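PDB 5NNY: WipB from Legionella pneumophila, which acts as a translocated Ser/Thr phosphatase aimed at the host lysosomal nutrient-sensing machinery, here represented by its phosphatase domain. Local coordinates for residues 136-141 with 180-185; 132-137 with 254-259; 145-150 with 173-178. One frame throughout, in Å; residues are numbered along the deposited sequence.

How the interactions relate
All three contacts lie on one side of the chain's centre, within the phosphatase domain, and join helices and loops off the mixed sheet of its calcineurin-like phosphoesterase fold. Helix 128-138 serves interactions 1 and 2, which share A136 and C137 and have centres about 9 Å apart; E138 accepts from H257 and I256 N of interaction 2. Helix 175-186 serves interactions 1 and 3, centres about 8 Å apart, with F140 O probably bonded to N145 N. The centres of interactions 2 and 3 are about 13 Å apart. Along the chain, interaction 3 nests inside the loops closed by both others. Helix 128-138 thus meets partners 39 residues away in interaction 1 and 117 in interaction 2.

Interaction 1: residues 136-141 with 180-185; sequences ACELFK and NIYHQV
C137 and Y182 form the apolar part of this contact between the end of helix 128-138 and helix 175-186. C137 CB lies over one face of the Y182 ring, 3.7 Å from its centroid and 16° off the ring normal, which meets the geometry of a CH-pi contact. The sulfur, C137 SG, approaches the same ring obliquely at 4.3 Å from the centroid, a sulfur-aromatic contact that also brings SG to 3.7 Å from Y182 CB. With CG anti to the backbone N (chi1 174°), the tyrosine ring reaches across to the cysteine and on toward E138.

The polar part runs through water. Y182 OH donates to a water at 2.6 Å, and that water in turn donates to E138 OE2 at 2.7 Å; the carboxylate stands almost perpendicular to the ring, their planes 89° apart. A second water donates to C137 O at 2.7 Å and lies in the plane of the H183 ring, 3.0 Å from H183 NE2.

E138 has a second set of partners in the 254-259 loop, H257 among them, while H183 ND1 bonds to K187. No direct hydrogen bond crosses between the segments: the cysteine-tyrosine core is buried and apolar, and the polar groups at its partly exposed margin are joined through water.

Interaction 2: residues 132-137 with 254-259; sequences EFVEAC and GEIHTL
V134 and I256 make the tight half of this contact, their side chains set crosswise. A single methyl does the touching: V134 CG1 reaches I256 CG2 and I256 CB, both at 3.7 Å, with I256 CD1 at 3.8 Å. It gets there by standing anti to its own backbone N (chi1 166°), while I256 CG2, likewise anti to N, comes forward to meet it.

The looser half lies one residue further along each segment, where H257 is partly exposed. E135 CG and H257 CB are 4.1 Å apart, and only these aliphatic parts meet, although E135 and H257 also have the closest CA atoms, at 5.6 Å. The polar ends go separate ways: E135 OE2 and H257 ND1 are 6.9 Å apart, the former bonded to Y260 and H262, the latter to E138, and the carboxylate and imidazole planes are turned 86° against each other. The 3-10 turn that carries I256 and H257 is shaped by T258, whose OG1 donates to E255 O at 2.7 Å in the carbonyl plane; that oxygen also accepts from T258 N.

Helix 233-253 finishes in a Schellman motif at G254, and the short 3-10 segment 256-258 follows before helix 262-270 begins. I256 also packs against F247 and A251 of helix 233-253, and V134 against Y182 of helix 175-186, so the contact joins the 254-259 loop to helix 128-138 next to both.

Interaction 3: residues 145-150 with 173-178; sequences NKLVAK and ISNEEV
N175 faces the loop segment 145-147, and its side chain can be followed outward from the first turn of helix 175-186. CB points toward the loop, and CG, anti to the carbonyl carbon (chi1 -73°), carries the amide on to L147. N175 OD1 packs against the leucine, 3.7 Å from L147 CD1 and 3.8 Å from L147 CG, as the two side chains run alongside in opposed senses. N175 OD1 also accepts from a water at 2.7 Å, and this water takes the L147 N-H. On the other branch N175 ND2 donates to a second water at 3.0 Å, which donates to N145 O.

Behind this amide, S174 occupies the N-cap position of helix 175-186, its OG accepting from E177 N at 2.9 Å (N-H...O 158°). E177 itself turns to helix 105-117, forming a salt bridge with K110 and a hydrogen bond with Y106.

One turn along the helix, V178 CG1 meets L147 CD1 at 3.8 Å, the side chains crossing at a slant, so this leucine methyl touches both a valine methyl and an amide oxygen. L147 is buried and also packs on C137 of helix 128-138 and I168 of helix 159-169, whereas N145 lies at the exposed end of the contact.

Interaction 1: residues 136-141 with 180-185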
loop_
_atom_site.group_PDB
_atom_site.type_symbol
_atom_site.label_atom_id
_atom_site.label_comp_id
_atom_site.label_asym_id
_atom_site.label_seq_id
_atom_site.Cartn_x
_atom_site.Cartn_y
_atom_site.Cartn_z
ATOM N N ALA A 136 -2.699 6.544 -10.652
ATOM C CA ALA A 136 -2.642 5.908 -11.962
ATOM C C ALA A 136 -3.944 5.197 -12.286
ATOM O O ALA A 136 -4.470 5.323 -13.399
ATOM C CB ALA A 136 -1.478 4.920 -12.008
ATOM N N CYS A 137 -4.484 4.445 -11.332
ATOM C CA CYS A 137 -5.704 3.693 -11.601
ATOM C C CYS A 137 -6.913 4.606 -11.687
ATOM O O CYS A 137 -7.772 4.417 -12.559
ATOM C CB CYS A 137 -5.917 2.629 -10.522
ATOM S SG CYS A 137 -4.728 1.278 -10.614
ATOM N N GLU A 138 -6.999 5.602 -10.797
ATOM C CA GLU A 138 -8.145 6.510 -10.810
ATOM C C GLU A 138 -8.190 7.378 -12.067
ATOM O O GLU A 138 -9.278 7.766 -12.513
ATOM C CB GLU A 138 -8.117 7.417 -9.576
ATOM C CG GLU A 138 -8.427 6.735 -8.261
ATOM C CD GLU A 138 -8.592 7.745 -7.145
ATOM O OE1 GLU A 138 -8.093 8.889 -7.299
ATOM O OE2 GLU A 138 -9.229 7.402 -6.138
ATOM N N LEU A 139 -7.035 7.723 -12.636
ATOM C CA LEU A 139 -6.996 8.586 -13.813
ATOM C C LEU A 139 -6.791 7.805 -15.105
ATOM O O LEU A 139 -6.403 8.391 -16.123
ATOM C CB LEU A 139 -5.908 9.661 -13.658
ATOM C CG LEU A 139 -6.098 10.585 -12.448
ATOM C CD1 LEU A 139 -5.052 11.690 -12.429
ATOM C CD2 LEU A 139 -7.504 11.169 -12.420
ATOM N N PHE A 140 -7.073 6.506 -15.087
ATOM C CA PHE A 140 -6.842 5.658 -16.253
ATOM C C PHE A 140 -7.521 6.229 -17.500
ATOM O O PHE A 140 -6.892 6.395 -18.556
ATOM C CB PHE A 140 -7.344 4.249 -15.939
ATOM C CG PHE A 140 -7.190 3.274 -17.072
ATOM C CD1 PHE A 140 -5.949 2.737 -17.382
ATOM C CD2 PHE A 140 -8.309 2.840 -17.782
ATOM C CE1 PHE A 140 -5.824 1.801 -18.421
ATOM C CE2 PHE A 140 -8.193 1.915 -18.801
ATOM C CZ PHE A 140 -6.953 1.396 -19.127
ATOM N N LYS A 141 -8.804 6.577 -17.383
ATOM C CA LYS A 141 -9.535 7.078 -18.547
ATOM C C LYS A 141 -9.059 8.468 -18.946
ATOM O O LYS A 141 -8.894 8.757 -20.136
ATOM C CB LYS A 141 -11.034 7.105 -18.263
ATOM C CG LYS A 141 -11.823 5.983 -18.909
ATOM C CD LYS A 141 -13.328 6.153 -18.696
ATOM C CE LYS A 141 -13.963 7.012 -19.787
ATOM N NZ LYS A 141 -15.428 7.210 -19.547
ATOM N N ASN A 180 -9.091 -4.342 -12.280
ATOM C CA ASN A 180 -10.023 -5.129 -11.476
ATOM C C ASN A 180 -9.480 -5.347 -10.070
ATOM O O ASN A 180 -10.212 -5.205 -9.085
ATOM C CB ASN A 180 -10.335 -6.474 -12.131
ATOM C CG ASN A 180 -11.200 -7.356 -11.236
ATOM O OD1 ASN A 180 -12.423 -7.226 -11.209
ATOM N ND2 ASN A 180 -10.563 -8.232 -10.477
ATOM N N ILE A 181 -8.197 -5.698 -9.953
ATOM C CA ILE A 181 -7.619 -5.905 -8.627
ATOM C C ILE A 181 -7.624 -4.596 -7.842
ATOM O O ILE A 181 -7.921 -4.574 -6.644
ATOM C CB ILE A 181 -6.202 -6.506 -8.750
ATOM C CG1 ILE A 181 -6.265 -7.882 -9.418
ATOM C CG2 ILE A 181 -5.525 -6.647 -7.373
ATOM C CD1 ILE A 181 -4.908 -8.526 -9.607
ATOM N N TYR A 182 -7.327 -3.482 -8.516
ATOM C CA TYR A 182 -7.380 -2.183 -7.860
ATOM C C TYR A 182 -8.739 -1.934 -7.221
ATOM O O TYR A 182 -8.833 -1.616 -6.031
ATOM C CB TYR A 182 -7.073 -1.045 -8.837
ATOM C CG TYR A 182 -7.294 0.272 -8.099
ATOM C CD1 TYR A 182 -6.428 0.658 -7.087
ATOM C CD2 TYR A 182 -8.402 1.070 -8.358
ATOM C CE1 TYR A 182 -6.636 1.828 -6.368
ATOM C CE2 TYR A 182 -8.616 2.243 -7.653
ATOM C CZ TYR A 182 -7.730 2.609 -6.656
ATOM O OH TYR A 182 -7.939 3.768 -5.955
ATOM N N HIS A 183 -9.800 -2.048 -8.010
ATOM C CA HIS A 183 -11.142 -1.710 -7.547
ATOM C C HIS A 183 -11.732 -2.791 -6.639
ATOM O O HIS A 183 -12.411 -2.475 -5.654
ATOM C CB HIS A 183 -12.057 -1.481 -8.761
ATOM C CG HIS A 183 -11.742 -0.232 -9.532
ATOM N ND1 HIS A 183 -12.065 1.026 -9.073
ATOM C CD2 HIS A 183 -11.142 -0.051 -10.733
ATOM C CE1 HIS A 183 -11.670 1.930 -9.953
ATOM N NE2 HIS A 183 -11.112 1.302 -10.973
ATOM N N GLN A 184 -11.499 -4.065 -6.960
ATOM C CA GLN A 184 -12.154 -5.148 -6.221
ATOM C C GLN A 184 -11.418 -5.520 -4.943
ATOM O O GLN A 184 -12.023 -6.057 -4.008
ATOM C CB GLN A 184 -12.274 -6.387 -7.111
ATOM C CG GLN A 184 -13.212 -6.184 -8.260
ATOM C CD GLN A 184 -14.633 -5.979 -7.785
ATOM O OE1 GLN A 184 -15.103 -6.672 -6.875
ATOM N NE2 GLN A 184 -15.324 -5.015 -8.383
ATOM N N VAL A 185 -10.123 -5.264 -4.891
ATOM C CA VAL A 185 -9.270 -5.773 -3.830
ATOM C C VAL A 185 -8.550 -4.637 -3.123
ATOM O O VAL A 185 -8.717 -4.429 -1.916
ATOM C CB VAL A 185 -8.254 -6.790 -4.385
ATOM C CG1 VAL A 185 -7.322 -7.261 -3.272
ATOM C CG2 VAL A 185 -9.000 -7.973 -5.015
HETATM O O HOH W 1 -10.353 3.660 -12.722
HETATM O O HOH W 2 -10.279 4.933 -6.061
#

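Interaction 2: residues 132-137 with 254-259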
loop_
_atom_site.group_PDB
_atom_site.type_symbol
_atom_site.label_atom_id
_atom_site.label_comp_id
_atom_site.label_asym_id
_atom_site.label_seq_id
_atom_site.Cartn_x
_atom_site.Cartn_y
_atom_site.Cartn_z
ATOM N N GLU A 132 0.695 6.614 -5.703
ATOM C CA GLU A 132 0.965 6.704 -7.098
ATOM C C GLU A 132 0.157 5.618 -7.851
ATOM O O GLU A 132 -0.355 5.865 -8.900
ATOM C CB GLU A 132 2.439 6.560 -7.359
ATOM C CG GLU A 132 2.767 6.444 -8.806
ATOM C CD GLU A 132 4.261 6.564 -9.125
ATOM O OE1 GLU A 132 5.062 6.823 -8.263
ATOM O OE2 GLU A 132 4.602 6.362 -10.272
ATOM N N PHE A 133 0.074 4.425 -7.283
ATOM C CA PHE A 133 -0.759 3.393 -7.906
ATOM C C PHE A 133 -2.235 3.801 -7.912
ATOM O O PHE A 133 -2.935 3.630 -8.928
ATOM C CB PHE A 133 -0.557 2.054 -7.184
ATOM C CG PHE A 133 -1.329 0.905 -7.792
ATOM C CD1 PHE A 133 -0.954 0.382 -9.018
ATOM C CD2 PHE A 133 -2.446 0.390 -7.149
ATOM C CE1 PHE A 133 -1.657 -0.679 -9.590
ATOM C CE2 PHE A 133 -3.152 -0.683 -7.692
ATOM C CZ PHE A 133 -2.759 -1.207 -8.931
ATOM N N VAL A 134 -2.709 4.362 -6.795
ATOM C CA VAL A 134 -4.078 4.859 -6.707
ATOM C C VAL A 134 -4.342 5.867 -7.820
ATOM O O VAL A 134 -5.353 5.803 -8.526
ATOM C CB VAL A 134 -4.323 5.485 -5.321
ATOM C CG1 VAL A 134 -5.616 6.293 -5.347
ATOM C CG2 VAL A 134 -4.342 4.406 -4.245
ATOM N N GLU A 135 -3.460 6.852 -7.948
ATOM C CA GLU A 135 -3.676 7.925 -8.909
ATOM C C GLU A 135 -3.679 7.391 -10.328
ATOM O O GLU A 135 -4.550 7.740 -11.126
ATOM C CB GLU A 135 -2.601 9.002 -8.747
ATOM C CG GLU A 135 -2.927 10.298 -9.518
ATOM C CD GLU A 135 -1.768 11.279 -9.496
ATOM O OE1 GLU A 135 -0.854 11.129 -10.343
ATOM O OE2 GLU A 135 -1.768 12.168 -8.616
ATOM N N ALA A 136 -2.699 6.544 -10.652
ATOM C CA ALA A 136 -2.642 5.908 -11.962
ATOM C C ALA A 136 -3.944 5.197 -12.286
ATOM O O ALA A 136 -4.470 5.323 -13.399
ATOM C CB ALA A 136 -1.478 4.920 -12.008
ATOM N N CYS A 137 -4.484 4.445 -11.332
ATOM C CA CYS A 137 -5.704 3.693 -11.601
ATOM C C CYS A 137 -6.913 4.606 -11.687
ATOM O O CYS A 137 -7.772 4.417 -12.559
ATOM C CB CYS A 137 -5.917 2.629 -10.522
ATOM S SG CYS A 137 -4.728 1.278 -10.614
ATOM N N GLY A 254 -13.502 7.102 -6.855
ATOM C CA GLY A 254 -12.330 7.343 -7.669
ATOM C C GLY A 254 -11.732 8.712 -7.456
ATOM O O GLY A 254 -11.185 9.298 -8.400
ATOM N N GLU A 255 -11.840 9.253 -6.236
ATOM C CA GLU A 255 -11.463 10.633 -5.948
ATOM C C GLU A 255 -10.417 10.754 -4.841
ATOM O O GLU A 255 -10.253 11.837 -4.276
ATOM C CB GLU A 255 -12.706 11.445 -5.586
ATOM C CG GLU A 255 -13.717 11.548 -6.752
ATOM C CD GLU A 255 -14.829 12.533 -6.464
ATOM O OE1 GLU A 255 -14.825 13.634 -7.058
ATOM O OE2 GLU A 255 -15.693 12.218 -5.624
ATOM N N ILE A 256 -9.713 9.668 -4.506
ATOM C CA ILE A 256 -8.573 9.800 -3.595
ATOM C C ILE A 256 -7.600 10.836 -4.133
ATOM O O ILE A 256 -7.010 11.615 -3.374
ATOM C CB ILE A 256 -7.870 8.447 -3.384
ATOM C CG1 ILE A 256 -8.746 7.502 -2.568
ATOM C CG2 ILE A 256 -6.540 8.633 -2.661
ATOM C CD1 ILE A 256 -8.289 6.036 -2.657
ATOM N N HIS A 257 -7.440 10.881 -5.463
ATOM C CA HIS A 257 -6.473 11.797 -6.056
ATOM C C HIS A 257 -6.842 13.267 -5.840
ATOM O O HIS A 257 -5.989 14.133 -6.048
ATOM C CB HIS A 257 -6.307 11.517 -7.560
ATOM C CG HIS A 257 -7.487 11.926 -8.382
ATOM N ND1 HIS A 257 -8.569 11.098 -8.596
ATOM C CD2 HIS A 257 -7.757 13.076 -9.045
ATOM C CE1 HIS A 257 -9.453 11.717 -9.356
ATOM N NE2 HIS A 257 -8.982 12.916 -9.648
ATOM N N THR A 258 -8.085 13.572 -5.439
ATOM C CA THR A 258 -8.484 14.945 -5.138
ATOM C C THR A 258 -8.102 15.375 -3.721
ATOM O O THR A 258 -8.339 16.538 -3.351
ATOM C CB THR A 258 -10.000 15.133 -5.325
ATOM O OG1 THR A 258 -10.696 14.466 -4.269
ATOM C CG2 THR A 258 -10.491 14.577 -6.676
ATOM N N LEU A 259 -7.527 14.479 -2.915
ATOM C CA LEU A 259 -7.213 14.819 -1.528
ATOM C C LEU A 259 -5.872 15.530 -1.357
ATOM O O LEU A 259 -5.492 15.801 -0.214
ATOM C CB LEU A 259 -7.242 13.567 -0.660
ATOM C CG LEU A 259 -8.613 12.883 -0.605
ATOM C CD1 LEU A 259 -8.521 11.513 0.073
ATOM C CD2 LEU A 259 -9.620 13.769 0.142
#

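Interaction 3: residues 145-150 with 173-178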
loop_
_atom_site.group_PDB
_atom_site.type_symbol
_atom_site.label_atom_id
_atom_site.label_comp_id
_atom_site.label_asym_id
_atom_site.label_seq_id
_atom_site.Cartn_x
_atom_site.Cartn_y
_atom_site.Cartn_z
ATOM N N ASN A 145 -6.662 5.732 -21.235
ATOM C CA ASN A 145 -6.610 4.283 -21.014
ATOM C C ASN A 145 -5.166 3.794 -20.943
ATOM O O ASN A 145 -4.739 2.889 -21.669
ATOM C CB ASN A 145 -7.412 3.535 -22.077
ATOM C CG ASN A 145 -8.907 3.631 -21.844
ATOM O OD1 ASN A 145 -9.438 4.681 -21.475
ATOM N ND2 ASN A 145 -9.597 2.517 -22.050
ATOM N N LYS A 146 -4.417 4.420 -20.036
ATOM C CA LYS A 146 -3.057 4.044 -19.700
ATOM C C LYS A 146 -2.850 4.346 -18.226
ATOM O O LYS A 146 -3.429 5.298 -17.699
ATOM C CB LYS A 146 -2.044 4.815 -20.548
ATOM C CG LYS A 146 -0.692 4.148 -20.714
ATOM C CD LYS A 146 0.159 4.981 -21.693
ATOM C CE LYS A 146 1.537 4.372 -21.973
ATOM N NZ LYS A 146 2.549 4.765 -20.950
ATOM N N LEU A 147 -2.041 3.524 -17.567
ATOM C CA LEU A 147 -1.682 3.742 -16.163
ATOM C C LEU A 147 -0.414 4.579 -16.138
ATOM O O LEU A 147 0.658 4.086 -16.495
ATOM C CB LEU A 147 -1.469 2.411 -15.439
ATOM C CG LEU A 147 -2.657 1.456 -15.374
ATOM C CD1 LEU A 147 -2.216 0.085 -14.866
ATOM C CD2 LEU A 147 -3.738 2.032 -14.473
ATOM N N VAL A 148 -0.525 5.842 -15.716
ATOM C CA VAL A 148 0.635 6.726 -15.706
ATOM C C VAL A 148 0.527 7.633 -14.493
ATOM O O VAL A 148 -0.568 7.951 -14.018
ATOM C CB VAL A 148 0.785 7.574 -17.002
ATOM C CG1 VAL A 148 1.318 6.735 -18.184
ATOM C CG2 VAL A 148 -0.524 8.242 -17.360
ATOM N N ALA A 149 1.679 8.069 -14.010
ATOM C CA ALA A 149 1.715 9.018 -12.907
ATOM C C ALA A 149 3.028 9.773 -12.972
ATOM O O ALA A 149 3.942 9.507 -12.191
ATOM C CB ALA A 149 1.553 8.296 -11.562
ATOM N N LYS A 150 3.141 10.695 -13.927
ATOM C CA LYS A 150 4.445 11.269 -14.237
ATOM C C LYS A 150 4.969 12.153 -13.108
ATOM O O LYS A 150 6.147 12.067 -12.744
ATOM C CB LYS A 150 4.370 12.048 -15.547
ATOM C CG LYS A 150 5.731 12.432 -16.094
ATOM C CD LYS A 150 5.611 13.020 -17.490
ATOM C CE LYS A 150 4.685 14.235 -17.510
ATOM N NZ LYS A 150 5.084 15.258 -16.489
ATOM N N ILE A 173 0.572 -8.267 -19.813
ATOM C CA ILE A 173 -0.337 -8.040 -18.692
ATOM C C ILE A 173 -1.409 -7.068 -19.159
ATOM O O ILE A 173 -1.119 -6.138 -19.918
ATOM C CB ILE A 173 0.414 -7.492 -17.453
ATOM C CG1 ILE A 173 1.389 -8.544 -16.916
ATOM C CG2 ILE A 173 -0.554 -7.046 -16.328
ATOM C CD1 ILE A 173 2.238 -8.051 -15.752
ATOM N N SER A 174 -2.649 -7.280 -18.725
ATOM C CA SER A 174 -3.753 -6.437 -19.173
ATOM C C SER A 174 -4.051 -5.320 -18.175
ATOM O O SER A 174 -3.981 -5.510 -16.960
ATOM C CB SER A 174 -5.025 -7.261 -19.401
ATOM O OG SER A 174 -5.646 -7.623 -18.177
ATOM N N ASN A 175 -4.385 -4.142 -18.708
ATOM C CA ASN A 175 -4.940 -3.094 -17.855
ATOM C C ASN A 175 -6.163 -3.586 -17.098
ATOM O O ASN A 175 -6.343 -3.260 -15.920
ATOM C CB ASN A 175 -5.318 -1.853 -18.666
ATOM C CG ASN A 175 -4.118 -1.073 -19.139
ATOM O OD1 ASN A 175 -3.204 -0.760 -18.364
ATOM N ND2 ASN A 175 -4.114 -0.745 -20.418
ATOM N N GLU A 176 -7.031 -4.360 -17.754
ATOM C CA GLU A 176 -8.275 -4.751 -17.091
ATOM C C GLU A 176 -8.008 -5.603 -15.851
ATOM O O GLU A 176 -8.679 -5.438 -14.827
ATOM C CB GLU A 176 -9.229 -5.489 -18.048
ATOM C CG GLU A 176 -9.571 -4.820 -19.427
ATOM C CD GLU A 176 -9.845 -3.286 -19.444
ATOM O OE1 GLU A 176 -10.060 -2.752 -20.559
ATOM O OE2 GLU A 176 -9.855 -2.610 -18.391
ATOM N N GLU A 177 -7.039 -6.521 -15.915
ATOM C CA GLU A 177 -6.712 -7.310 -14.728
ATOM C C GLU A 177 -6.218 -6.415 -13.599
ATOM O O GLU A 177 -6.669 -6.532 -12.456
ATOM C CB GLU A 177 -5.657 -8.372 -15.053
ATOM C CG GLU A 177 -5.128 -9.075 -13.812
ATOM C CD GLU A 177 -4.519 -10.450 -14.082
ATOM O OE1 GLU A 177 -3.736 -10.604 -15.055
ATOM O OE2 GLU A 177 -4.840 -11.382 -13.302
ATOM N N VAL A 178 -5.292 -5.505 -13.909
ATOM C CA VAL A 178 -4.737 -4.627 -12.882
ATOM C C VAL A 178 -5.842 -3.773 -12.277
ATOM O O VAL A 178 -5.951 -3.639 -11.049
ATOM C CB VAL A 178 -3.612 -3.756 -13.474
ATOM C CG1 VAL A 178 -3.105 -2.753 -12.425
ATOM C CG2 VAL A 178 -2.482 -4.631 -13.961
HETATM O O HOH W 3 -2.350 0.928 -22.090
HETATM O O HOH W 4 -1.283 1.054 -18.728
#